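Local coordinates for protein hydroxyethylthiazole kinase (PDB 3HPD) that probably phosphorylates the hydroxyl group of 4-methyl-5-beta-hydroxyethylthiazole with ATP and magnesium, a step of thiamine diphosphate biosynthesis, at residues K87-A96 / G113-I124; A96-L107 / I124-G132. All blocks are in the same frame, centred on the assembly; numbering follows the deposited sequence.

Interaction 1. Residues K87-A96 / G113-I124; sequences KPIVLDPVGA and GVDVLKGNFGEI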
loop_
_atom_site.group_PDB
_atom_site.type_symbol
_atom_site.label_atom_id
_atom_site.label_comp_id
_atom_site.label_asym_id
_atom_site.label_seq_id
_atom_site.Cartn_x
_atom_site.Cartn_y
_atom_site.Cartn_z
ATOM N N LYS A 87 -16.254 10.079 -20.618
ATOM C CA LYS A 87 -15.966 8.959 -19.729
ATOM C C LYS A 87 -16.520 9.347 -18.354
ATOM O O LYS A 87 -16.214 10.421 -17.839
ATOM C CB LYS A 87 -14.456 8.711 -19.640
ATOM C CG LYS A 87 -13.790 8.341 -20.966
ATOM C CD LYS A 87 -14.410 7.091 -21.579
ATOM C CE LYS A 87 -13.800 6.761 -22.941
ATOM N NZ LYS A 87 -12.406 6.258 -22.857
ATOM N N PRO A 88 -17.351 8.485 -17.744
ATOM C CA PRO A 88 -17.902 8.827 -16.430
ATOM C C PRO A 88 -16.845 9.042 -15.351
ATOM O O PRO A 88 -15.838 8.332 -15.301
ATOM C CB PRO A 88 -18.832 7.653 -16.129
ATOM C CG PRO A 88 -18.184 6.514 -16.843
ATOM C CD PRO A 88 -17.785 7.141 -18.161
ATOM N N ILE A 89 -17.084 10.033 -14.498
ATOM C CA ILE A 89 -16.162 10.374 -13.420
ATOM C C ILE A 89 -16.787 10.191 -12.040
ATOM O O ILE A 89 -17.912 10.627 -11.799
ATOM C CB ILE A 89 -15.712 11.846 -13.530
ATOM C CG1 ILE A 89 -15.058 12.090 -14.890
ATOM C CG2 ILE A 89 -14.746 12.188 -12.396
ATOM C CD1 ILE A 89 -14.888 13.549 -15.222
ATOM N N VAL A 90 -16.048 9.541 -11.143
ATOM C CA VAL A 90 -16.492 9.335 -9.767
ATOM C C VAL A 90 -15.525 10.109 -8.875
ATOM O O VAL A 90 -14.309 9.925 -8.967
ATOM C CB VAL A 90 -16.431 7.848 -9.344
ATOM C CG1 VAL A 90 -16.865 7.711 -7.887
ATOM C CG2 VAL A 90 -17.323 7.005 -10.247
ATOM N N LEU A 91 -16.056 10.980 -8.027
ATOM C CA LEU A 91 -15.210 11.758 -7.128
ATOM C C LEU A 91 -15.461 11.411 -5.669
ATOM O O LEU A 91 -16.598 11.416 -5.214
ATOM C CB LEU A 91 -15.455 13.261 -7.317
ATOM C CG LEU A 91 -14.802 14.167 -6.265
ATOM C CD1 LEU A 91 -13.277 14.104 -6.396
ATOM C CD2 LEU A 91 -15.293 15.600 -6.439
ATOM N N ASP A 92 -14.392 11.099 -4.944
ATOM C CA ASP A 92 -14.500 10.811 -3.521
ATOM C C ASP A 92 -13.702 11.936 -2.869
ATOM O O ASP A 92 -12.469 11.908 -2.860
ATOM C CB ASP A 92 -13.871 9.463 -3.171
ATOM C CG ASP A 92 -14.202 9.029 -1.759
ATOM O OD1 ASP A 92 -14.321 9.917 -0.885
ATOM O OD2 ASP A 92 -14.335 7.810 -1.518
ATOM N N PRO A 93 -14.401 12.943 -2.319
ATOM C CA PRO A 93 -13.824 14.120 -1.659
ATOM C C PRO A 93 -13.292 13.848 -0.261
ATOM O O PRO A 93 -13.672 14.530 0.694
ATOM C CB PRO A 93 -14.997 15.090 -1.641
ATOM C CG PRO A 93 -16.136 14.168 -1.302
ATOM C CD PRO A 93 -15.873 12.955 -2.200
ATOM N N VAL A 94 -12.407 12.863 -0.145
ATOM C CA VAL A 94 -11.843 12.492 1.147
ATOM C C VAL A 94 -11.292 13.677 1.932
ATOM O O VAL A 94 -10.356 14.346 1.498
ATOM C CB VAL A 94 -10.715 11.448 0.987
ATOM C CG1 VAL A 94 -10.181 11.039 2.355
ATOM C CG2 VAL A 94 -11.239 10.229 0.236
ATOM N N GLY A 95 -11.883 13.939 3.091
ATOM C CA GLY A 95 -11.399 15.028 3.916
ATOM C C GLY A 95 -11.953 16.407 3.620
ATOM O O GLY A 95 -11.538 17.375 4.255
ATOM N N ALA A 96 -12.869 16.517 2.660
ATOM C CA ALA A 96 -13.460 17.817 2.364
ATOM C C ALA A 96 -14.079 18.285 3.680
ATOM O O ALA A 96 -14.690 17.495 4.397
ATOM C CB ALA A 96 -14.529 17.687 1.285
ATOM N N GLY A 113 -17.574 19.260 -13.463
ATOM C CA GLY A 113 -18.565 18.219 -13.659
ATOM C C GLY A 113 -18.126 16.782 -13.469
ATOM O O GLY A 113 -17.158 16.328 -14.080
ATOM N N VAL A 114 -18.847 16.069 -12.607
ATOM C CA VAL A 114 -18.581 14.660 -12.341
ATOM C C VAL A 114 -19.907 13.924 -12.495
ATOM O O VAL A 114 -20.967 14.548 -12.544
ATOM C CB VAL A 114 -18.028 14.424 -10.910
ATOM C CG1 VAL A 114 -16.796 15.285 -10.676
ATOM C CG2 VAL A 114 -19.102 14.717 -9.874
ATOM N N ASP A 115 -19.849 12.601 -12.570
ATOM C CA ASP A 115 -21.051 11.800 -12.735
ATOM C C ASP A 115 -21.560 11.232 -11.422
ATOM O O ASP A 115 -22.746 10.952 -11.278
ATOM C CB ASP A 115 -20.776 10.688 -13.741
ATOM C CG ASP A 115 -20.485 11.238 -15.122
ATOM O OD1 ASP A 115 -21.454 11.580 -15.832
ATOM O OD2 ASP A 115 -19.293 11.356 -15.484
ATOM N N VAL A 116 -20.651 11.068 -10.466
ATOM C CA VAL A 116 -20.998 10.563 -9.144
ATOM C C VAL A 116 -20.116 11.235 -8.102
ATOM O O VAL A 116 -18.900 11.328 -8.278
ATOM C CB VAL A 116 -20.788 9.028 -9.022
ATOM C CG1 VAL A 116 -21.014 8.581 -7.574
ATOM C CG2 VAL A 116 -21.747 8.288 -9.939
ATOM N N LEU A 117 -20.740 11.729 -7.037
ATOM C CA LEU A 117 -20.023 12.352 -5.920
ATOM C C LEU A 117 -20.387 11.452 -4.748
ATOM O O LEU A 117 -21.553 11.261 -4.436
ATOM C CB LEU A 117 -20.522 13.781 -5.661
ATOM C CG LEU A 117 -19.971 14.451 -4.388
ATOM C CD1 LEU A 117 -18.463 14.604 -4.481
ATOM C CD2 LEU A 117 -20.621 15.816 -4.202
ATOM N N LYS A 118 -19.371 10.893 -4.104
ATOM C CA LYS A 118 -19.594 9.993 -2.984
ATOM C C LYS A 118 -18.785 10.309 -1.742
ATOM O O LYS A 118 -17.579 10.273 -1.776
ATOM C CB LYS A 118 -19.240 8.558 -3.341
ATOM C CG LYS A 118 -19.576 7.677 -2.160
ATOM C CD LYS A 118 -18.673 6.455 -1.894
ATOM C CE LYS A 118 -17.179 6.803 -1.524
ATOM N NZ LYS A 118 -16.931 7.794 -0.393
ATOM N N GLY A 119 -19.441 10.578 -0.628
ATOM C CA GLY A 119 -18.728 10.874 0.596
ATOM C C GLY A 119 -19.581 10.708 1.824
ATOM O O GLY A 119 -20.757 10.366 1.702
ATOM N N ASN A 120 -19.014 10.939 3.008
ATOM C CA ASN A 120 -19.809 10.816 4.224
ATOM C C ASN A 120 -20.563 12.116 4.488
ATOM O O ASN A 120 -20.418 13.090 3.749
ATOM C CB ASN A 120 -18.937 10.447 5.434
ATOM C CG ASN A 120 -17.877 11.483 5.738
ATOM O OD1 ASN A 120 -18.114 12.686 5.638
ATOM N ND2 ASN A 120 -16.697 11.016 6.134
ATOM N N PHE A 121 -21.368 12.131 5.544
ATOM C CA PHE A 121 -22.164 13.307 5.869
ATOM C C PHE A 121 -21.352 14.594 6.011
ATOM O O PHE A 121 -21.701 15.616 5.429
ATOM C CB PHE A 121 -22.960 13.075 7.154
ATOM C CG PHE A 121 -24.030 14.100 7.388
ATOM C CD1 PHE A 121 -25.310 13.920 6.873
ATOM C CD2 PHE A 121 -23.748 15.268 8.088
ATOM C CE1 PHE A 121 -26.293 14.890 7.051
ATOM C CE2 PHE A 121 -24.724 16.245 8.270
ATOM C CZ PHE A 121 -25.998 16.054 7.751
ATOM N N GLY A 122 -20.273 14.542 6.784
ATOM C CA GLY A 122 -19.454 15.724 6.984
ATOM C C GLY A 122 -18.857 16.292 5.709
ATOM O O GLY A 122 -18.861 17.509 5.500
ATOM N N GLU A 123 -18.350 15.414 4.850
ATOM C CA GLU A 123 -17.735 15.839 3.596
ATOM C C GLU A 123 -18.732 16.476 2.638
ATOM O O GLU A 123 -18.480 17.553 2.102
ATOM C CB GLU A 123 -17.041 14.647 2.921
ATOM C CG GLU A 123 -15.982 13.991 3.805
ATOM C CD GLU A 123 -15.453 12.681 3.245
ATOM O OE1 GLU A 123 -16.216 11.964 2.560
ATOM O OE2 GLU A 123 -14.275 12.350 3.512
ATOM N N ILE A 124 -19.869 15.821 2.422
ATOM C CA ILE A 124 -20.864 16.367 1.512
ATOM C C ILE A 124 -21.524 17.628 2.069
ATOM O O ILE A 124 -21.812 18.562 1.326
ATOM C CB ILE A 124 -21.954 15.326 1.175
ATOM C CG1 ILE A 124 -21.306 14.053 0.623
ATOM C CG2 ILE A 124 -22.924 15.903 0.150
ATOM C CD1 ILE A 124 -20.365 14.287 -0.560
HETATM O O HOH W 1 -15.438 9.686 1.394
#
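Strands 89-92 and 116-120 pair in parallel: Leu91 N donates to Val116 O (2.9 Å) and Leu91 O accepts from Lys118 N (3.0 Å), both nearly straight. Upstream, Ile89 O takes two donors, Asp115 N and Val116 N, while the carboxylate of Asp115 turns back so that OD2 receives Ile89 N at 2.8 Å on its anti side. Leu91 and Leu117 run side by side, Leu91 CD2 against Leu117 CD1 at 3.9 Å, on one face of the sheet; Val90 and Val116 do the same on the other. At the C-terminal strand ends the contact becomes polar. Lys118 leaves the backbone with CG anti to N (chi1 -177°), then bends at three torsions, which brings NZ to Asp92 OD2 at 2.8 Å in a salt bridge whose hydrogen bond is weak. Glu123 reaches across from the next helix, its OE2 met by Gly95 N (2.9 Å) from above the carboxylate plane. Its OE1 takes Asn120 N, and Glu123 N returns a bond to Asn120 OD1, a capping box that fixes the glutamate. A water bridges Asp92 OD1 and Glu123 OE1, two acceptors 4.4 Å apart. Lys118 is a predicted ATP-binding residue close to Thr165. The lysine and the bridging water probably ease the crowding of negative charge at the C-terminal ends of the strands, consistent with a nucleotide site there in a ribokinase-like fold.

Interaction 2. Residues A96-L107 / I124-G132; sequences AGATKFRTRVSL and ISALLGEEG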
loop_
_atom_site.group_PDB
_atom_site.type_symbol
_atom_site.label_atom_id
_atom_site.label_comp_id
_atom_site.label_asym_id
_atom_site.label_seq_id
_atom_site.Cartn_x
_atom_site.Cartn_y
_atom_site.Cartn_z
ATOM N N ALA A 96 -12.869 16.517 2.660
ATOM C CA ALA A 96 -13.460 17.817 2.364
ATOM C C ALA A 96 -14.079 18.285 3.680
ATOM O O ALA A 96 -14.690 17.495 4.397
ATOM C CB ALA A 96 -14.529 17.687 1.285
ATOM N N GLY A 97 -13.905 19.562 4.004
ATOM C CA GLY A 97 -14.440 20.078 5.252
ATOM C C GLY A 97 -13.386 20.067 6.346
ATOM O O GLY A 97 -13.473 20.828 7.313
ATOM N N ALA A 98 -12.387 19.199 6.194
ATOM C CA ALA A 98 -11.295 19.090 7.163
ATOM C C ALA A 98 -10.231 20.155 6.890
ATOM O O ALA A 98 -9.626 20.696 7.815
ATOM C CB ALA A 98 -10.674 17.704 7.098
ATOM N N THR A 99 -9.986 20.434 5.614
ATOM C CA THR A 99 -9.021 21.461 5.234
ATOM C C THR A 99 -9.609 22.208 4.047
ATOM O O THR A 99 -10.344 21.624 3.247
ATOM C CB THR A 99 -7.647 20.873 4.818
ATOM O OG1 THR A 99 -7.772 20.179 3.569
ATOM C CG2 THR A 99 -7.121 19.920 5.890
ATOM N N LYS A 100 -9.301 23.496 3.945
ATOM C CA LYS A 100 -9.807 24.316 2.851
ATOM C C LYS A 100 -9.283 23.786 1.522
ATOM O O LYS A 100 -9.982 23.820 0.511
ATOM C CB LYS A 100 -9.363 25.772 3.023
ATOM C CG LYS A 100 -9.860 26.454 4.290
ATOM C CD LYS A 100 -9.253 27.850 4.411
ATOM C CE LYS A 100 -9.640 28.525 5.715
ATOM N NZ LYS A 100 -8.987 29.858 5.853
ATOM N N PHE A 101 -8.044 23.306 1.536
ATOM C CA PHE A 101 -7.401 22.765 0.343
ATOM C C PHE A 101 -8.238 21.645 -0.274
ATOM O O PHE A 101 -8.461 21.621 -1.483
ATOM C CB PHE A 101 -5.999 22.252 0.703
ATOM C CG PHE A 101 -5.179 21.799 -0.480
ATOM C CD1 PHE A 101 -5.104 22.573 -1.635
ATOM C CD2 PHE A 101 -4.446 20.614 -0.419
ATOM C CE1 PHE A 101 -4.307 22.176 -2.712
ATOM C CE2 PHE A 101 -3.646 20.209 -1.488
ATOM C CZ PHE A 101 -3.577 20.991 -2.638
ATOM N N ARG A 102 -8.713 20.724 0.561
ATOM C CA ARG A 102 -9.520 19.611 0.075
ATOM C C ARG A 102 -10.902 20.057 -0.378
ATOM O O ARG A 102 -11.432 19.555 -1.367
ATOM C CB ARG A 102 -9.630 18.537 1.158
ATOM C CG ARG A 102 -8.274 17.959 1.492
ATOM C CD ARG A 102 -8.327 16.912 2.572
ATOM N NE ARG A 102 -6.983 16.411 2.826
ATOM C CZ ARG A 102 -6.659 15.127 2.870
ATOM N NH1 ARG A 102 -7.590 14.201 2.679
ATOM N NH2 ARG A 102 -5.401 14.772 3.091
ATOM N N THR A 103 -11.482 21.008 0.346
ATOM C CA THR A 103 -12.797 21.529 -0.008
ATOM C C THR A 103 -12.683 22.276 -1.334
ATOM O O THR A 103 -13.510 22.106 -2.235
ATOM C CB THR A 103 -13.315 22.502 1.071
ATOM O OG1 THR A 103 -13.370 21.827 2.333
ATOM C CG2 THR A 103 -14.711 23.006 0.711
ATOM N N ARG A 104 -11.646 23.101 -1.445
ATOM C CA ARG A 104 -11.410 23.889 -2.650
ATOM C C ARG A 104 -11.221 23.021 -3.891
ATOM O O ARG A 104 -11.860 23.250 -4.920
ATOM C CB ARG A 104 -10.187 24.796 -2.458
ATOM C CG ARG A 104 -9.755 25.519 -3.726
ATOM C CD ARG A 104 -8.722 26.620 -3.465
ATOM N NE ARG A 104 -7.457 26.128 -2.919
ATOM C CZ ARG A 104 -7.104 26.227 -1.639
ATOM N NH1 ARG A 104 -7.923 26.798 -0.766
ATOM N NH2 ARG A 104 -5.927 25.769 -1.233
ATOM N N VAL A 105 -10.344 22.027 -3.796
ATOM C CA VAL A 105 -10.087 21.144 -4.928
ATOM C C VAL A 105 -11.332 20.341 -5.302
ATOM O O VAL A 105 -11.609 20.129 -6.485
ATOM C CB VAL A 105 -8.919 20.178 -4.629
ATOM C CG1 VAL A 105 -8.733 19.205 -5.783
ATOM C CG2 VAL A 105 -7.638 20.978 -4.394
ATOM N N SER A 106 -12.087 19.898 -4.303
ATOM C CA SER A 106 -13.301 19.136 -4.571
ATOM C C SER A 106 -14.298 19.987 -5.360
ATOM O O SER A 106 -14.878 19.526 -6.342
ATOM C CB SER A 106 -13.947 18.676 -3.259
ATOM O OG SER A 106 -13.106 17.772 -2.569
ATOM N N LEU A 107 -14.492 21.229 -4.930
ATOM C CA LEU A 107 -15.427 22.123 -5.610
ATOM C C LEU A 107 -14.955 22.465 -7.019
ATOM O O LEU A 107 -15.768 22.650 -7.926
ATOM C CB LEU A 107 -15.623 23.406 -4.794
ATOM C CG LEU A 107 -16.322 23.206 -3.444
ATOM C CD1 LEU A 107 -16.418 24.532 -2.698
ATOM C CD2 LEU A 107 -17.707 22.614 -3.675
ATOM N N ILE A 124 -19.869 15.821 2.422
ATOM C CA ILE A 124 -20.864 16.367 1.512
ATOM C C ILE A 124 -21.524 17.628 2.069
ATOM O O ILE A 124 -21.812 18.562 1.326
ATOM C CB ILE A 124 -21.954 15.326 1.175
ATOM C CG1 ILE A 124 -21.306 14.053 0.623
ATOM C CG2 ILE A 124 -22.924 15.903 0.150
ATOM C CD1 ILE A 124 -20.365 14.287 -0.560
ATOM N N SER A 125 -21.754 17.668 3.378
ATOM C CA SER A 125 -22.377 18.846 3.969
ATOM C C SER A 125 -21.432 20.041 3.859
ATOM O O SER A 125 -21.870 21.170 3.657
ATOM C CB SER A 125 -22.743 18.586 5.434
ATOM O OG SER A 125 -21.596 18.294 6.208
ATOM N N ALA A 126 -20.132 19.787 3.980
ATOM C CA ALA A 126 -19.143 20.854 3.879
ATOM C C ALA A 126 -19.084 21.407 2.456
ATOM O O ALA A 126 -18.913 22.609 2.256
ATOM C CB ALA A 126 -17.771 20.342 4.300
ATOM N N LEU A 127 -19.229 20.526 1.470
ATOM C CA LEU A 127 -19.193 20.936 0.069
ATOM C C LEU A 127 -20.426 21.743 -0.317
ATOM O O LEU A 127 -20.330 22.730 -1.045
ATOM C CB LEU A 127 -19.083 19.711 -0.845
ATOM C CG LEU A 127 -17.771 18.923 -0.783
ATOM C CD1 LEU A 127 -17.872 17.691 -1.674
ATOM C CD2 LEU A 127 -16.617 19.812 -1.229
ATOM N N LEU A 128 -21.588 21.312 0.161
ATOM C CA LEU A 128 -22.833 22.011 -0.135
ATOM C C LEU A 128 -22.867 23.347 0.603
ATOM O O LEU A 128 -23.395 24.338 0.094
ATOM C CB LEU A 128 -24.031 21.157 0.287
ATOM C CG LEU A 128 -25.420 21.742 0.023
ATOM C CD1 LEU A 128 -25.607 21.984 -1.470
ATOM C CD2 LEU A 128 -26.482 20.785 0.545
ATOM N N GLY A 129 -22.298 23.364 1.804
ATOM C CA GLY A 129 -22.272 24.580 2.593
ATOM C C GLY A 129 -21.353 25.628 1.999
ATOM O O GLY A 129 -21.744 26.782 1.831
ATOM N N GLU A 130 -20.128 25.222 1.683
ATOM C CA GLU A 130 -19.142 26.126 1.101
ATOM C C GLU A 130 -19.636 26.629 -0.250
ATOM O O GLU A 130 -19.534 27.816 -0.557
ATOM C CB GLU A 130 -17.808 25.397 0.922
ATOM C CG GLU A 130 -16.620 26.300 0.624
ATOM C CD GLU A 130 -16.327 27.265 1.757
ATOM O OE1 GLU A 130 -16.505 26.875 2.931
ATOM O OE2 GLU A 130 -15.907 28.408 1.476
ATOM N N GLU A 131 -20.179 25.718 -1.052
ATOM C CA GLU A 131 -20.691 26.057 -2.375
ATOM C C GLU A 131 -21.704 27.196 -2.308
ATOM O O GLU A 131 -21.659 28.125 -3.116
ATOM C CB GLU A 131 -21.337 24.825 -3.017
ATOM C CG GLU A 131 -21.886 25.040 -4.426
ATOM C CD GLU A 131 -20.832 25.526 -5.406
ATOM O OE1 GLU A 131 -19.627 25.356 -5.125
ATOM O OE2 GLU A 131 -21.212 26.068 -6.465
ATOM N N GLY A 132 -22.612 27.124 -1.340
ATOM C CA GLY A 132 -23.623 28.157 -1.198
ATOM C C GLY A 132 -23.203 29.301 -0.295
ATOM O O GLY A 132 -24.003 29.810 0.491
HETATM O O HOH W 2 -18.733 23.451 -7.433
#
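Leu127 fills the tight part of this helix pair, its CD2 methyl pressed on Ser106 CB at 3.5 Å and also touching Ala96 CB and Leu107 CD2. The two leucines slide past each other in opposite directions, and Leu107 CD2 reaches on to the backbone oxygen of Leu127. Close by, Ala126 CB lies 3.5 Å from Gly97 CA; a side chain at the glycine would run into it. Thr103 uses both branches: with CG2 anti to the backbone N (chi1 -58° for OG1), the methyl meets Glu130 CG at 3.8 Å, while OG1 accepts Gly97 N at 2.9 Å, tying the preceding loop to the helix. A valine here would probably keep the methyl packing but lose the acceptor for Gly97 N, letting the loop shift against Ala126. Ser106 OG donates to Arg102 O (2.7 Å), so its proton is used within its own helix. The outer side is looser: Glu130 and Glu131 lie exposed, Glu130 offering CB and CG to Leu107 and Glu131 bringing OE1 near Leu107 CD2, and a water spans Leu107 O and Glu131 OE1, the latter bond weak. The axes of helix segments 100-107 and 124-131 cross at -73°, 10.2 Å apart at closest approach. Helix 144-157 packs against Leu128, whereas Arg102 and Thr99 bind Glu49 of the second subunit, placing helix 100-112 between helix 121-131 and the subunit interface.

Interaction 1 is the more buried contact and lies nearer the centre of the chain, where strands 89-92 and 116-120 sit side by side in the sheet; interaction 2 is further out and partly solvent-facing. They share helix 121-131, and helix 100-112 of interaction 2 is the crossover joining the two strands of interaction 1, so together they cover one beta-alpha-beta unit and the helix after it. Backbone hydrogen bonds and charged groups dominate the first, whereas no hydrogen bond crosses the second directly and methyl groups carry it. The two meet at the turn after strand 89-92, where Pro93 packs on Ser106 and Leu127, and Val94 O probably accepts from Arg102 NH1.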